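PDB 6UEH: Cow rumen GH26 endo-mannanase from Metagenome, which probably cleaves internal beta-1,4-mannosidic bonds of mannans, galactomannan among them, and carries a CBM6-type accessory domain beside its catalytic barrel. Local coordinates for residues F63-A68 against A123-I128; K31-Y36 against Y94-D99; E22-V27 against K39-L44; G75-I80 against Q88-Y93. One frame throughout, in Å; residues are numbered along the deposited sequence.

Contact 1: F63-A68 against A123-I128; sequences FTAKVA and AEFDTI. With CA (calcium ion), chain B.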
# COMPACT_ATOMS: atom_id res chain seq x y z
N PHE A 63 -10.41 -11.53 -16.21
CA PHE A 63 -11.77 -11.32 -16.69
C PHE A 63 -11.84 -10.15 -17.66
O PHE A 63 -11.45 -9.03 -17.32
CB PHE A 63 -12.72 -11.11 -15.51
CG PHE A 63 -12.85 -12.31 -14.63
CD1 PHE A 63 -11.92 -12.57 -13.64
CD2 PHE A 63 -13.90 -13.20 -14.80
CE1 PHE A 63 -12.03 -13.68 -12.83
CE2 PHE A 63 -14.02 -14.31 -13.99
CZ PHE A 63 -13.08 -14.56 -13.01
N THR A 64 -12.34 -10.42 -18.86
CA THR A 64 -12.47 -9.40 -19.89
C THR A 64 -13.84 -9.54 -20.54
O THR A 64 -14.40 -10.63 -20.59
CB THR A 64 -11.36 -9.52 -20.95
OG1 THR A 64 -10.10 -9.70 -20.30
CG2 THR A 64 -11.30 -8.28 -21.83
N ALA A 65 -14.39 -8.43 -21.03
CA ALA A 65 -15.68 -8.48 -21.71
C ALA A 65 -15.75 -7.45 -22.82
O ALA A 65 -15.16 -6.37 -22.72
CB ALA A 65 -16.81 -8.29 -20.71
N LYS A 66 -16.47 -7.79 -23.88
CA LYS A 66 -16.76 -6.85 -24.95
C LYS A 66 -18.02 -6.08 -24.55
O LYS A 66 -19.12 -6.64 -24.54
CB LYS A 66 -16.97 -7.56 -26.28
CG LYS A 66 -17.05 -6.63 -27.48
CD LYS A 66 -15.66 -6.25 -27.96
CE LYS A 66 -14.93 -7.46 -28.51
NZ LYS A 66 -13.56 -7.11 -28.99
N VAL A 67 -17.85 -4.82 -24.19
CA VAL A 67 -18.95 -4.07 -23.60
C VAL A 67 -19.25 -2.76 -24.31
O VAL A 67 -18.52 -2.32 -25.20
CB VAL A 67 -18.66 -3.74 -22.12
CG1 VAL A 67 -18.31 -5.01 -21.35
CG2 VAL A 67 -17.55 -2.71 -22.01
N ALA A 68 -20.36 -2.15 -23.90
CA ALA A 68 -20.70 -0.79 -24.27
C ALA A 68 -21.39 -0.15 -23.08
O ALA A 68 -21.87 -0.85 -22.19
CB ALA A 68 -21.58 -0.75 -25.51
N ALA A 123 -25.49 -1.21 -18.62
CA ALA A 123 -24.38 -1.34 -19.55
C ALA A 123 -24.63 -2.57 -20.42
O ALA A 123 -25.43 -3.44 -20.07
CB ALA A 123 -23.05 -1.46 -18.81
N GLU A 124 -23.94 -2.65 -21.55
CA GLU A 124 -24.20 -3.71 -22.52
C GLU A 124 -23.04 -4.69 -22.56
O GLU A 124 -21.87 -4.29 -22.50
CB GLU A 124 -24.46 -3.12 -23.91
CG GLU A 124 -25.68 -2.20 -23.98
CD GLU A 124 -25.46 -0.85 -23.32
OE1 GLU A 124 -24.49 -0.16 -23.69
OE2 GLU A 124 -26.24 -0.49 -22.41
N PHE A 125 -23.35 -5.98 -22.67
CA PHE A 125 -22.34 -7.02 -22.70
C PHE A 125 -22.54 -7.94 -23.91
O PHE A 125 -23.57 -8.60 -24.02
CB PHE A 125 -22.37 -7.84 -21.41
CG PHE A 125 -22.05 -7.04 -20.18
CD1 PHE A 125 -23.01 -6.24 -19.58
CD2 PHE A 125 -20.78 -7.08 -19.63
CE1 PHE A 125 -22.71 -5.50 -18.45
CE2 PHE A 125 -20.48 -6.34 -18.50
CZ PHE A 125 -21.44 -5.55 -17.91
N ASP A 126 -21.56 -7.95 -24.81
CA ASP A 126 -21.63 -8.78 -26.01
C ASP A 126 -21.09 -10.18 -25.73
O ASP A 126 -21.79 -11.17 -25.92
CB ASP A 126 -20.84 -8.13 -27.15
CG ASP A 126 -20.90 -8.93 -28.44
OD1 ASP A 126 -21.85 -9.72 -28.61
OD2 ASP A 126 -19.99 -8.76 -29.28
N THR A 127 -19.84 -10.24 -25.28
CA THR A 127 -19.22 -11.49 -24.87
C THR A 127 -18.45 -11.29 -23.57
O THR A 127 -18.12 -10.16 -23.19
CB THR A 127 -18.24 -12.03 -25.93
OG1 THR A 127 -17.22 -11.05 -26.18
CG2 THR A 127 -18.97 -12.33 -27.24
N ILE A 128 -18.16 -12.39 -22.88
CA ILE A 128 -17.35 -12.37 -21.67
C ILE A 128 -16.26 -13.43 -21.81
O ILE A 128 -16.52 -14.54 -22.27
CB ILE A 128 -18.20 -12.63 -20.41
CG1 ILE A 128 -19.35 -11.63 -20.33
CG2 ILE A 128 -17.33 -12.58 -19.16
CD1 ILE A 128 -20.46 -12.05 -19.39
CA CA B . -23.18 -11.56 -28.22

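Contact 2: K31-Y36 against Y94-D99; sequences KIKGMY and YDTWTD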
# COMPACT_ATOMS: atom_id res chain seq x y z
N LYS A 31 -28.71 2.01 -31.33
CA LYS A 31 -27.79 0.93 -31.68
C LYS A 31 -26.41 1.17 -31.10
O LYS A 31 -25.89 2.29 -31.13
CB LYS A 31 -27.68 0.80 -33.20
CG LYS A 31 -28.78 -0.03 -33.85
CD LYS A 31 -28.49 -1.51 -33.70
CE LYS A 31 -29.47 -2.37 -34.49
NZ LYS A 31 -29.14 -3.82 -34.38
N ILE A 32 -25.81 0.12 -30.54
CA ILE A 32 -24.39 0.13 -30.25
C ILE A 32 -23.66 0.02 -31.58
O ILE A 32 -23.97 -0.87 -32.38
CB ILE A 32 -23.97 -1.02 -29.31
CG1 ILE A 32 -24.80 -0.99 -28.02
CG2 ILE A 32 -22.48 -0.94 -29.00
CD1 ILE A 32 -24.71 0.32 -27.26
N LYS A 33 -22.72 0.92 -31.83
CA LYS A 33 -22.04 0.93 -33.12
C LYS A 33 -21.15 -0.30 -33.30
O LYS A 33 -20.67 -0.88 -32.33
CB LYS A 33 -21.21 2.21 -33.27
CG LYS A 33 -22.06 3.48 -33.31
CD LYS A 33 -21.20 4.72 -33.42
CE LYS A 33 -22.05 5.98 -33.41
NZ LYS A 33 -21.21 7.21 -33.45
N GLY A 34 -20.95 -0.70 -34.55
CA GLY A 34 -20.15 -1.87 -34.84
C GLY A 34 -20.99 -3.13 -34.99
O GLY A 34 -22.16 -3.07 -35.37
N MET A 35 -20.39 -4.27 -34.67
CA MET A 35 -21.06 -5.56 -34.83
C MET A 35 -20.90 -6.42 -33.59
O MET A 35 -19.77 -6.71 -33.16
CB MET A 35 -20.51 -6.30 -36.05
CG MET A 35 -21.09 -7.69 -36.24
SD MET A 35 -22.66 -7.68 -37.12
CE MET A 35 -22.92 -9.44 -37.36
N TYR A 36 -22.02 -6.85 -33.01
CA TYR A 36 -21.97 -7.78 -31.89
C TYR A 36 -21.71 -9.20 -32.38
O TYR A 36 -21.98 -9.52 -33.54
CB TYR A 36 -23.27 -7.73 -31.07
CG TYR A 36 -24.54 -7.81 -31.89
CD1 TYR A 36 -24.89 -8.97 -32.58
CD2 TYR A 36 -25.41 -6.72 -31.95
CE1 TYR A 36 -26.06 -9.04 -33.32
CE2 TYR A 36 -26.58 -6.79 -32.69
CZ TYR A 36 -26.90 -7.95 -33.37
OH TYR A 36 -28.06 -8.01 -34.10
N TYR A 94 -18.92 4.20 -23.73
CA TYR A 94 -18.55 3.46 -24.94
C TYR A 94 -19.77 3.30 -25.83
O TYR A 94 -20.68 2.56 -25.48
CB TYR A 94 -17.98 2.08 -24.59
CG TYR A 94 -16.63 2.08 -23.92
CD1 TYR A 94 -15.64 2.98 -24.28
CD2 TYR A 94 -16.34 1.16 -22.92
CE1 TYR A 94 -14.40 2.97 -23.67
CE2 TYR A 94 -15.10 1.14 -22.30
CZ TYR A 94 -14.14 2.04 -22.67
OH TYR A 94 -12.91 2.01 -22.05
N ASP A 95 -19.78 3.97 -26.98
CA ASP A 95 -20.92 3.89 -27.89
C ASP A 95 -20.67 2.84 -28.97
O ASP A 95 -21.50 2.64 -29.87
CB ASP A 95 -21.21 5.26 -28.52
CG ASP A 95 -20.14 5.70 -29.50
OD1 ASP A 95 -19.02 5.14 -29.50
OD2 ASP A 95 -20.42 6.64 -30.28
N THR A 96 -19.53 2.17 -28.86
CA THR A 96 -19.11 1.12 -29.78
C THR A 96 -18.57 -0.03 -28.94
O THR A 96 -18.06 0.20 -27.84
CB THR A 96 -18.04 1.62 -30.77
OG1 THR A 96 -18.46 2.86 -31.35
CG2 THR A 96 -17.79 0.61 -31.87
N TRP A 97 -18.69 -1.26 -29.43
CA TRP A 97 -18.21 -2.42 -28.68
C TRP A 97 -16.73 -2.30 -28.37
O TRP A 97 -15.90 -2.09 -29.26
CB TRP A 97 -18.49 -3.71 -29.45
CG TRP A 97 -19.95 -3.99 -29.60
CD1 TRP A 97 -20.66 -4.04 -30.76
CD2 TRP A 97 -20.88 -4.25 -28.54
NE1 TRP A 97 -21.98 -4.32 -30.49
CE2 TRP A 97 -22.14 -4.45 -29.14
CE3 TRP A 97 -20.77 -4.33 -27.15
CZ2 TRP A 97 -23.28 -4.73 -28.39
CZ3 TRP A 97 -21.91 -4.60 -26.41
CH2 TRP A 97 -23.15 -4.79 -27.03
N THR A 98 -16.40 -2.42 -27.09
CA THR A 98 -15.04 -2.19 -26.61
C THR A 98 -14.63 -3.23 -25.57
O THR A 98 -15.41 -3.54 -24.66
CB THR A 98 -14.90 -0.78 -25.99
OG1 THR A 98 -15.49 0.20 -26.87
CG2 THR A 98 -13.44 -0.43 -25.74
N ASP A 99 -13.43 -3.78 -25.71
CA ASP A 99 -12.91 -4.68 -24.68
C ASP A 99 -12.63 -3.92 -23.40
O ASP A 99 -11.96 -2.88 -23.42
CB ASP A 99 -11.63 -5.38 -25.16
CG ASP A 99 -11.91 -6.57 -26.04
OD1 ASP A 99 -13.02 -7.14 -25.94
OD2 ASP A 99 -11.02 -6.95 -26.83
O HOH W 1 -24.16 3.83 -29.71
O HOH W 2 -24.32 -3.58 -32.08

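Contact 3: E22-V27 against K39-L44; sequences EPWTSV and KGFAYL. With CA (calcium ion), chain B.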
# COMPACT_ATOMS: atom_id res chain seq x y z
N GLU A 22 -33.85 -13.02 -23.48
CA GLU A 22 -33.65 -13.00 -24.93
C GLU A 22 -32.62 -11.95 -25.33
O GLU A 22 -32.53 -10.90 -24.70
CB GLU A 22 -34.97 -12.75 -25.65
CG GLU A 22 -35.93 -13.93 -25.61
CD GLU A 22 -35.28 -15.22 -26.09
OE1 GLU A 22 -34.89 -16.05 -25.24
OE2 GLU A 22 -35.15 -15.40 -27.32
N PRO A 23 -31.83 -12.24 -26.37
CA PRO A 23 -30.77 -11.33 -26.82
C PRO A 23 -31.32 -9.97 -27.25
O PRO A 23 -32.38 -9.90 -27.87
CB PRO A 23 -30.15 -12.06 -28.02
CG PRO A 23 -30.50 -13.50 -27.81
CD PRO A 23 -31.85 -13.48 -27.17
N TRP A 24 -30.58 -8.91 -26.92
CA TRP A 24 -30.90 -7.56 -27.38
C TRP A 24 -30.13 -7.26 -28.66
O TRP A 24 -29.05 -7.80 -28.87
CB TRP A 24 -30.56 -6.52 -26.31
CG TRP A 24 -31.32 -6.66 -25.03
CD1 TRP A 24 -31.16 -7.63 -24.08
CD2 TRP A 24 -32.35 -5.79 -24.55
NE1 TRP A 24 -32.04 -7.42 -23.04
CE2 TRP A 24 -32.78 -6.30 -23.31
CE3 TRP A 24 -32.96 -4.64 -25.06
CZ2 TRP A 24 -33.79 -5.69 -22.56
CZ3 TRP A 24 -33.96 -4.03 -24.32
CH2 TRP A 24 -34.36 -4.56 -23.08
N THR A 25 -30.68 -6.40 -29.51
CA THR A 25 -29.97 -5.98 -30.71
C THR A 25 -29.77 -4.46 -30.74
O THR A 25 -29.05 -3.94 -31.59
CB THR A 25 -30.69 -6.43 -31.98
OG1 THR A 25 -32.03 -5.91 -31.99
CG2 THR A 25 -30.74 -7.95 -32.05
N SER A 26 -30.41 -3.77 -29.81
CA SER A 26 -30.15 -2.35 -29.58
C SER A 26 -30.61 -1.96 -28.18
O SER A 26 -31.41 -2.66 -27.57
CB SER A 26 -30.84 -1.48 -30.64
OG SER A 26 -32.25 -1.53 -30.50
N VAL A 27 -30.09 -0.85 -27.67
CA VAL A 27 -30.57 -0.31 -26.40
C VAL A 27 -31.84 0.46 -26.72
O VAL A 27 -31.83 1.69 -26.83
CB VAL A 27 -29.53 0.58 -25.71
CG1 VAL A 27 -29.99 0.94 -24.30
CG2 VAL A 27 -28.19 -0.13 -25.65
N LYS A 39 -26.13 -13.64 -31.66
CA LYS A 39 -27.45 -13.14 -32.02
C LYS A 39 -27.72 -11.74 -31.47
O LYS A 39 -28.68 -11.09 -31.86
CB LYS A 39 -28.53 -14.10 -31.55
CG LYS A 39 -28.48 -15.46 -32.22
CD LYS A 39 -29.59 -16.37 -31.72
CE LYS A 39 -29.59 -17.70 -32.45
NZ LYS A 39 -30.65 -18.62 -31.96
N GLY A 40 -26.87 -11.29 -30.55
CA GLY A 40 -27.04 -9.96 -29.98
C GLY A 40 -26.18 -9.73 -28.75
O GLY A 40 -25.00 -10.08 -28.73
N PHE A 41 -26.77 -9.13 -27.73
CA PHE A 41 -26.04 -8.87 -26.49
C PHE A 41 -26.95 -8.88 -25.28
O PHE A 41 -28.18 -8.89 -25.41
CB PHE A 41 -25.29 -7.54 -26.58
CG PHE A 41 -26.18 -6.35 -26.81
CD1 PHE A 41 -26.70 -5.63 -25.74
CD2 PHE A 41 -26.47 -5.93 -28.10
CE1 PHE A 41 -27.51 -4.54 -25.95
CE2 PHE A 41 -27.28 -4.82 -28.32
CZ PHE A 41 -27.80 -4.13 -27.24
N ALA A 42 -26.35 -8.87 -24.10
CA ALA A 42 -27.09 -8.76 -22.85
C ALA A 42 -27.16 -7.30 -22.42
O ALA A 42 -26.14 -6.61 -22.40
CB ALA A 42 -26.45 -9.62 -21.76
N TYR A 43 -28.36 -6.83 -22.10
CA TYR A 43 -28.54 -5.49 -21.57
C TYR A 43 -28.77 -5.59 -20.08
O TYR A 43 -29.88 -5.86 -19.63
CB TYR A 43 -29.71 -4.78 -22.27
CG TYR A 43 -29.91 -3.33 -21.86
CD1 TYR A 43 -28.87 -2.57 -21.34
CD2 TYR A 43 -31.15 -2.72 -22.01
CE1 TYR A 43 -29.07 -1.24 -20.98
CE2 TYR A 43 -31.36 -1.41 -21.65
CZ TYR A 43 -30.32 -0.67 -21.13
OH TYR A 43 -30.53 0.64 -20.78
N LEU A 44 -27.70 -5.40 -19.31
CA LEU A 44 -27.77 -5.43 -17.86
C LEU A 44 -28.43 -4.17 -17.34
O LEU A 44 -27.86 -3.09 -17.45
CB LEU A 44 -26.36 -5.57 -17.27
CG LEU A 44 -26.15 -5.40 -15.77
CD1 LEU A 44 -26.65 -6.60 -15.02
CD2 LEU A 44 -24.68 -5.15 -15.44
CA CA B . -23.18 -11.56 -28.22

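Contact 4: G75-I80 against Q88-Y93; sequences GRLQTI and QYTVPY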
# COMPACT_ATOMS: atom_id res chain seq x y z
N GLY A 75 -18.96 8.14 -17.60
CA GLY A 75 -18.65 6.81 -17.11
C GLY A 75 -19.63 6.34 -16.05
O GLY A 75 -20.29 7.16 -15.42
N ARG A 76 -19.72 5.03 -15.86
CA ARG A 76 -20.68 4.47 -14.92
C ARG A 76 -20.10 3.27 -14.18
O ARG A 76 -19.54 2.36 -14.79
CB ARG A 76 -21.96 4.07 -15.64
CG ARG A 76 -23.09 3.60 -14.72
CD ARG A 76 -24.40 3.44 -15.49
NE ARG A 76 -25.51 3.06 -14.61
CZ ARG A 76 -26.29 3.93 -13.98
NH1 ARG A 76 -26.09 5.23 -14.13
NH2 ARG A 76 -27.27 3.49 -13.20
N LEU A 77 -20.23 3.28 -12.85
CA LEU A 77 -19.74 2.19 -12.02
C LEU A 77 -20.39 0.85 -12.39
O LEU A 77 -21.60 0.77 -12.60
CB LEU A 77 -19.99 2.49 -10.54
CG LEU A 77 -19.43 1.47 -9.54
CD1 LEU A 77 -17.91 1.55 -9.52
CD2 LEU A 77 -20.01 1.68 -8.15
N GLN A 78 -19.57 -0.19 -12.50
CA GLN A 78 -20.07 -1.53 -12.74
C GLN A 78 -19.47 -2.48 -11.71
O GLN A 78 -18.46 -2.17 -11.09
CB GLN A 78 -19.74 -2.00 -14.16
CG GLN A 78 -20.32 -1.12 -15.25
CD GLN A 78 -21.83 -1.07 -15.23
OE1 GLN A 78 -22.49 -2.07 -14.97
NE2 GLN A 78 -22.38 0.11 -15.49
N THR A 79 -20.09 -3.64 -11.54
CA THR A 79 -19.64 -4.59 -10.53
C THR A 79 -19.54 -6.01 -11.07
O THR A 79 -20.54 -6.59 -11.50
CB THR A 79 -20.57 -4.58 -9.31
OG1 THR A 79 -20.51 -3.30 -8.67
CG2 THR A 79 -20.16 -5.66 -8.31
N ILE A 80 -18.34 -6.56 -11.06
CA ILE A 80 -18.16 -7.97 -11.35
C ILE A 80 -18.03 -8.70 -10.02
O ILE A 80 -17.47 -8.17 -9.05
CB ILE A 80 -16.93 -8.24 -12.26
CG1 ILE A 80 -16.90 -9.72 -12.69
CG2 ILE A 80 -15.63 -7.83 -11.57
CD1 ILE A 80 -15.87 -10.02 -13.76
N GLN A 88 -15.43 -3.61 -7.99
CA GLN A 88 -16.02 -2.46 -8.67
C GLN A 88 -15.12 -1.86 -9.75
O GLN A 88 -13.92 -1.69 -9.54
CB GLN A 88 -16.39 -1.37 -7.65
CG GLN A 88 -17.59 -1.70 -6.77
CD GLN A 88 -17.24 -2.65 -5.64
OE1 GLN A 88 -16.11 -2.67 -5.16
NE2 GLN A 88 -18.23 -3.43 -5.21
N TYR A 89 -15.72 -1.54 -10.89
CA TYR A 89 -15.00 -0.92 -12.00
C TYR A 89 -15.83 0.19 -12.63
O TYR A 89 -17.05 0.06 -12.77
CB TYR A 89 -14.64 -1.97 -13.06
CG TYR A 89 -13.61 -2.97 -12.59
CD1 TYR A 89 -13.99 -4.12 -11.90
CD2 TYR A 89 -12.26 -2.77 -12.83
CE1 TYR A 89 -13.06 -5.03 -11.46
CE2 TYR A 89 -11.31 -3.68 -12.39
CZ TYR A 89 -11.72 -4.81 -11.71
OH TYR A 89 -10.78 -5.71 -11.27
N THR A 90 -15.17 1.28 -13.01
CA THR A 90 -15.84 2.35 -13.74
C THR A 90 -15.68 2.16 -15.24
O THR A 90 -14.57 2.26 -15.78
CB THR A 90 -15.29 3.73 -13.35
OG1 THR A 90 -15.46 3.94 -11.94
CG2 THR A 90 -16.02 4.83 -14.11
N VAL A 91 -16.78 1.88 -15.92
CA VAL A 91 -16.76 1.72 -17.37
C VAL A 91 -17.08 3.05 -18.04
O VAL A 91 -18.16 3.61 -17.84
CB VAL A 91 -17.76 0.65 -17.85
CG1 VAL A 91 -17.83 0.60 -19.37
CG2 VAL A 91 -17.37 -0.71 -17.29
N PRO A 92 -16.13 3.58 -18.83
CA PRO A 92 -16.33 4.85 -19.53
C PRO A 92 -17.49 4.79 -20.53
O PRO A 92 -18.01 3.71 -20.82
CB PRO A 92 -15.00 5.06 -20.27
CG PRO A 92 -14.01 4.23 -19.51
CD PRO A 92 -14.78 3.04 -19.04
N TYR A 93 -17.89 5.95 -21.04
CA TYR A 93 -18.86 6.00 -22.12
C TYR A 93 -18.30 5.31 -23.35
O TYR A 93 -17.31 5.76 -23.94
CB TYR A 93 -19.24 7.45 -22.44
CG TYR A 93 -20.24 7.60 -23.57
CD1 TYR A 93 -21.60 7.51 -23.33
CD2 TYR A 93 -19.81 7.84 -24.87
CE1 TYR A 93 -22.52 7.65 -24.36
CE2 TYR A 93 -20.72 7.99 -25.90
CZ TYR A 93 -22.07 7.89 -25.64
OH TYR A 93 -22.97 8.03 -26.67

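Contact 1: F63-A68 against A123-I128
T64 meets I128 through a CA-H...O contact, its carbonyl O lying 3.6 Å from I128 CA. Next along the strand, A65 pairs with I128 as an antiparallel non-hydrogen-bonded pair, and its methyl sits at the edge of the F125 ring. K66 marks the corner the partner chain turns at D126: its N reaches T127 O by a bent bond, while D126 N returns to K66 O at 2.8 Å, almost in line with the C=O bond. The K66 and D126 side chains lie side by side, but their charges part: K66 NZ pairs with D99, whereas D126 OD1 (2.3 Å) and D126 O (2.7 Å) bind the calcium ion, with E13, E15, S37 and G40 supplying further ligands. V67 runs alongside F125, its CG1 3.7 Å from CD2 of that ring, on the same face as A65 and I128. A68 closes the run with paired backbone bonds to E124, and E124 OE1 approaches A68 CB at 3.5 Å. With E124 cut back to an alanine, the carboxylate arm is gone, which is likely to open a gap between A68 and I32, F41 and Y43. The two strands of this CBM6-type beta-sandwich thus combine an apolar face with a calcium-fixed corner, where backbone and carboxylate oxygens of one residue share the metal, which would probably hold D126 in a single pose.

Contact 2: K31-Y36 against Y94-D99
I32 and W97 are brought together by two first torsions: in I32 a chi1 of -55° puts CG1 beside the backbone N and so leaves the CG2 branch anti to it, and in W97 CG stands opposite the carbonyl carbon (chi1 -66°), which turns the indole across the branched chain at about a right angle. The evidence for a CH-pi contact is direct: I32 CG2 lies 3.6 Å from the centroid of the W97 five-membered ring, 14° off its normal. Separately, W97 NE1 donates its N-H to a water at 2.9 Å that in turn donates to I32 O. Y36 CB comes up to the same nitrogen, 3.7 Å from W97 NE1. The segment 31-36 belongs to the long connection between strands 10-13 and 42-44 of the CBM6-type beta-sandwich, whereas D95 and T96 form the corner at which the chain leaves strand 85-94 in one sheet and enters strand 97-107 in the other. Here a single bridge joins K33 and T96. K33 N donates to D95 O at 2.9 Å, in the carbonyl plane, and a second water donates to both K31 O and D95 O. The extended K33 side chain passes over T96 OG1, which lies 3.4 Å from K33 CB, and ends in a weak salt bridge, K33 NZ to D95 OD2 at 3.3 Å. T96 OG1 donates to D95 OD1 from above the carboxylate plane. At G34 the backbone angles would jam any beta carbon against the carbonyl O of K33, and T96 CG2 packs 3.3 Å from that same K33 O.

Contact 3: E22-V27 against K39-L44
W24 is the bump and the segment 39-44 supplies its bed. The indole rests on Y43 CB, which sits 3.5 Å from the centroid of the five-membered ring and only 3° off its normal. With Y43 CG opposite its own backbone N (chi1 -176°), the phenol stands on edge against the W24 six-membered ring in a T-shaped pair, centroids 5.1 Å apart and planes at 85°. W24 CB lies over one face of F41, offset toward the rim, 3.9 Å from the ring centroid, although the indole and F41 rings themselves barely overlap. F41 CE2 comes 3.5 Å from T25 C, the ring meeting the 25-26 backbone obliquely, and V27 CG1 plugs the far end of the cluster at 3.6 Å from Y43 CZ. G40 is the hollow: W24 O sits 3.2 Å from its CA, and a beta carbon there would collide with that oxygen. A single antiparallel bridge sets the register, W24 N donating to F41 O and F41 N to W24 O. Were W24 an alanine, Y43 CB and its ring edge would probably be uncovered, leaving the phenol freer to turn. In this CBM6-type domain, the aromatic cluster and the calcium site meet at adjacent residues: G40 O binds the ion at 2.4 Å while the next amide, F41 N, is held by W24 O, so packing and metal binding are likely to reinforce each other.

Contact 4: G75-I80 against Q88-Y93
Q88 and L77 touch across the two arms of a beta-hairpin, strands 76-82 and 85-94, the latter at the edge of a four-stranded antiparallel sheet in the CBM6-type beta-sandwich. The 141° between the strand directions, well short of 180°, shows that the pair is twisted. Q88, Y89 and Q78 bury the greatest areas here. On the outer face, Q88 CB packs 3.8 Å from L77 CD1. Its chain then bends at chi2 (79°) and lies beside T79, with Q88 CG 3.8 Å from T79 OG1; that hydroxyl is hydrogen-bonded to I119 O. T90 joins L77 and T79 on this face. Y89 works on the other side, where its CE1 is met obliquely by I80 CG2 at 3.8 Å. Both reach toward strand 97-107 of the opposing sheet, Y89 touching F100 and I80 touching F102, which places this face in the sandwich interior. Q78 is the hydrogen-bonded partner of Y89: Y89 N donates to Q78 O at 2.8 Å in a nearly straight bond, and Q78 N donates in return to Y89 O. The Q78 side chain crosses V91, and its NE2 is bound by G121 O. R76 and V91 form the next hydrogen-bonded pair, with R76 N 2.9 Å from V91 O, while the R76 guanidinium forms a salt bridge with D72 and hydrogen bonds to the carbonyls of Y120 and G121. The strand pairing stops short of G75, yet G75 CA still comes within 3.3 Å of V91 O.

All four contacts belong to the CBM6-type domain. Contact 1 is buried, joining strands of one sheet; contact 2 lies at the surface, and contacts 3 and 4 are partly buried. Contacts 1 and 3 share strand neighbours, with A42 N bonded to F125 O, and meet at one calcium ion. Contact 2 interleaves with both along the chain and also touches them in space: V67 N bonds T98 O, K66 pairs with D99, and W97 meets F41. Contact 4 stands on the other sheet, touching contact 1 through F63 against I80. Antiparallel pairing dominates 1 and 4, though the corner at D126 interrupts it in 1; aromatic packing marks 2 and 3, with waters and a weak salt bridge in 2.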